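Local coordinates for protein shikimate 5-dehydrogenase AroE (5-dehydroshikimate reductase) (Mycobacterium tuberculosis, PDB 4P4G) that binds shikimate and probably catalyses the NADPH-dependent reduction of 3-dehydroshikimate to it, the fourth step of chorismate biosynthesis, at residues A[213-218]-A[238-243]. Numbering follows the deposited sequence.
Sequences AIYDPW and QMLLHQ. With SKM ((3R,4S,5R)-3,4,5-trihydroxycyclohex-1-ene-1-carboxylic acid), chain C.
Ala-213 and Tyr-215 meet Met-239 and Leu-240 in a small apolar contact at the wall of the shikimate pocket. The loop 213-218 leaves the end of strand 209-212 in the six-stranded parallel sheet of the Rossmann-type domain, and 238-243 belongs to helix 236-252, whose Leu-240 side chain also packs on helix 20-30 of the substrate-binding half. Where the loop begins, the small Ala-213 lets the methionine come close: the terminal methyl CE of Met-239 lies 3.6 Å from CA of Ala-213, and CE and the sulfur SD lie side by side against the alanine CB, CE the nearer. Met-239 is extended as far as SD and then turns at chi3 (-42°), a flexible, unbranched chain suited to a buried seat that also borders Leu-211.

Further along, the CD2 methyl of Leu-240 approaches the phenol of Tyr-215 obliquely, 4.2 Å from CZ. The two branches of the leucine divide their work, since CD1 rests against the ligand, 3.8 Å from C4 of its ring. Tyr-215 combines an apolar ring with a polar end: OH donates a 2.5 Å hydrogen bond to the shikimate carboxylate oxygen O3, at the edge of the phenol ring and near its plane. The same OH accepts the backbone N-H of Arg-19, a second bond that helps fix the phenol.

On the hydroxyl side of the ligand, Gln-243 uses both halves of its amide. Its OE1 accepts a hydrogen bond from the shikimate hydroxyl O11, 3.1 Å away, while the chain, bent at chi2, brings NE2 back over its own helix to donate to a lone pair of the Leu-240 carbonyl O, 2.9 Å away, with an N-H...O angle of 149°.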
loop_
_atom_site.group_PDB
_atom_site.type_symbol
_atom_site.label_atom_id
_atom_site.label_comp_id
_atom_site.label_asym_id
_atom_site.label_seq_id
_atom_site.Cartn_x
_atom_site.Cartn_y
_atom_site.Cartn_z
ATOM N N ALA A 213 3.971 0.437 -6.424
ATOM C CA ALA A 213 4.016 0.705 -4.984
ATOM C C ALA A 213 5.384 1.196 -4.518
ATOM O O ALA A 213 5.503 1.860 -3.484
ATOM C CB ALA A 213 3.592 -0.524 -4.202
ATOM N N ILE A 214 6.418 0.862 -5.282
ATOM C CA ILE A 214 7.794 1.247 -4.950
ATOM C C ILE A 214 8.014 2.748 -5.198
ATOM O O ILE A 214 7.505 3.302 -6.179
ATOM C CB ILE A 214 8.812 0.458 -5.814
ATOM C CG1 ILE A 214 8.706 -1.050 -5.556
ATOM C CG2 ILE A 214 10.245 0.966 -5.568
ATOM C CD1 ILE A 214 8.933 -1.448 -4.115
ATOM N N TYR A 215 8.759 3.411 -4.321
ATOM C CA TYR A 215 9.123 4.802 -4.569
ATOM C C TYR A 215 10.608 5.121 -4.374
ATOM O O TYR A 215 11.045 6.221 -4.684
ATOM C CB TYR A 215 8.227 5.772 -3.782
ATOM C CG TYR A 215 8.272 5.676 -2.262
ATOM C CD1 TYR A 215 9.297 6.264 -1.534
ATOM C CD2 TYR A 215 7.255 5.041 -1.565
ATOM C CE1 TYR A 215 9.328 6.194 -0.147
ATOM C CE2 TYR A 215 7.269 4.966 -0.175
ATOM C CZ TYR A 215 8.302 5.547 0.521
ATOM O OH TYR A 215 8.320 5.481 1.896
ATOM N N ASP A 216 11.383 4.163 -3.867
ATOM C CA ASP A 216 12.804 4.403 -3.606
ATOM C C ASP A 216 13.523 3.057 -3.690
ATOM O O ASP A 216 13.153 2.123 -2.983
ATOM C CB ASP A 216 12.979 5.034 -2.218
ATOM C CG ASP A 216 14.371 5.637 -1.999
ATOM O OD1 ASP A 216 15.292 5.388 -2.804
ATOM O OD2 ASP A 216 14.546 6.356 -0.994
ATOM N N PRO A 217 14.517 2.934 -4.591
ATOM C CA PRO A 217 14.926 3.966 -5.558
ATOM C C PRO A 217 13.930 4.147 -6.690
ATOM O O PRO A 217 13.087 3.291 -6.937
ATOM C CB PRO A 217 16.277 3.458 -6.088
ATOM C CG PRO A 217 16.316 2.009 -5.759
ATOM C CD PRO A 217 15.468 1.810 -4.535
ATOM N N TRP A 218 14.012 5.296 -7.343
ATOM C CA TRP A 218 13.091 5.610 -8.416
ATOM C C TRP A 218 13.892 6.210 -9.566
ATOM O O TRP A 218 14.842 6.954 -9.334
ATOM C CB TRP A 218 12.041 6.609 -7.905
ATOM C CG TRP A 218 10.979 6.862 -8.893
ATOM C CD1 TRP A 218 10.854 7.955 -9.707
ATOM C CD2 TRP A 218 9.893 5.985 -9.221
ATOM N NE1 TRP A 218 9.749 7.810 -10.510
ATOM C CE2 TRP A 218 9.147 6.608 -10.238
ATOM C CE3 TRP A 218 9.483 4.728 -8.754
ATOM C CZ2 TRP A 218 8.007 6.024 -10.794
ATOM C CZ3 TRP A 218 8.354 4.150 -9.304
ATOM C CH2 TRP A 218 7.626 4.796 -10.315
ATOM N N GLN A 238 2.696 8.663 -4.879
ATOM C CA GLN A 238 1.285 9.046 -4.963
ATOM C C GLN A 238 0.441 8.099 -4.098
ATOM O O GLN A 238 -0.482 8.542 -3.399
ATOM C CB GLN A 238 0.800 9.092 -6.425
ATOM C CG GLN A 238 1.544 10.135 -7.281
ATOM C CD GLN A 238 1.432 11.547 -6.714
ATOM O OE1 GLN A 238 0.365 11.966 -6.272
ATOM N NE2 GLN A 238 2.539 12.277 -6.718
ATOM N N MET A 239 0.771 6.806 -4.115
ATOM C CA MET A 239 0.107 5.857 -3.211
ATOM C C MET A 239 0.386 6.216 -1.752
ATOM O O MET A 239 -0.515 6.174 -0.915
ATOM C CB MET A 239 0.548 4.413 -3.478
ATOM C CG MET A 239 -0.297 3.383 -2.730
ATOM S SD MET A 239 0.230 1.688 -3.014
ATOM C CE MET A 239 0.544 1.734 -4.773
ATOM N N LEU A 240 1.630 6.585 -1.453
ATOM C CA LEU A 240 2.007 6.984 -0.094
ATOM C C LEU A 240 1.182 8.167 0.420
ATOM O O LEU A 240 0.693 8.145 1.541
ATOM C CB LEU A 240 3.500 7.334 -0.038
ATOM C CG LEU A 240 3.988 7.754 1.353
ATOM C CD1 LEU A 240 4.057 6.525 2.263
ATOM C CD2 LEU A 240 5.345 8.448 1.241
ATOM N N LEU A 241 1.034 9.199 -0.405
ATOM C CA LEU A 241 0.231 10.364 -0.060
ATOM C C LEU A 241 -1.207 9.984 0.241
ATOM O O LEU A 241 -1.754 10.359 1.284
ATOM C CB LEU A 241 0.226 11.343 -1.228
ATOM C CG LEU A 241 -0.613 12.601 -0.994
ATOM C CD1 LEU A 241 -0.077 13.402 0.180
ATOM C CD2 LEU A 241 -0.632 13.444 -2.252
ATOM N N HIS A 242 -1.827 9.246 -0.672
ATOM C CA HIS A 242 -3.245 8.963 -0.530
ATOM C C HIS A 242 -3.558 8.030 0.639
ATOM O O HIS A 242 -4.598 8.180 1.274
ATOM C CB HIS A 242 -3.854 8.490 -1.854
ATOM C CG HIS A 242 -4.061 9.609 -2.825
ATOM N ND1 HIS A 242 -5.205 10.371 -2.837
ATOM C CD2 HIS A 242 -3.250 10.120 -3.780
ATOM C CE1 HIS A 242 -5.102 11.297 -3.780
ATOM N NE2 HIS A 242 -3.927 11.164 -4.366
ATOM N N GLN A 243 -2.667 7.092 0.945
ATOM C CA GLN A 243 -2.889 6.237 2.120
ATOM C C GLN A 243 -2.595 6.994 3.413
ATOM O O GLN A 243 -3.073 6.617 4.484
ATOM C CB GLN A 243 -2.068 4.935 2.042
ATOM C CG GLN A 243 -0.561 5.108 2.125
ATOM C CD GLN A 243 -0.054 5.252 3.544
ATOM O OE1 GLN A 243 -0.462 4.516 4.445
ATOM N NE2 GLN A 243 0.829 6.214 3.755
HETATM O O12 SKM C . 1.088 1.396 3.747
HETATM C C8 SKM C . 2.193 2.295 3.716
HETATM C C6 SKM C . 3.209 1.752 2.751
HETATM O O7 SKM C . 3.442 0.375 2.983
HETATM C C5 SKM C . 4.450 2.465 2.931
HETATM C C4 SKM C . 4.787 3.248 3.954
HETATM C C1 SKM C . 6.158 3.901 3.969
HETATM O O2 SKM C . 6.447 4.691 4.879
HETATM O O3 SKM C . 6.994 3.660 3.077
HETATM C C10 SKM C . 3.829 3.538 5.147
HETATM C C9 SKM C . 2.709 2.456 5.119
HETATM O O11 SKM C . 1.704 2.946 5.937
#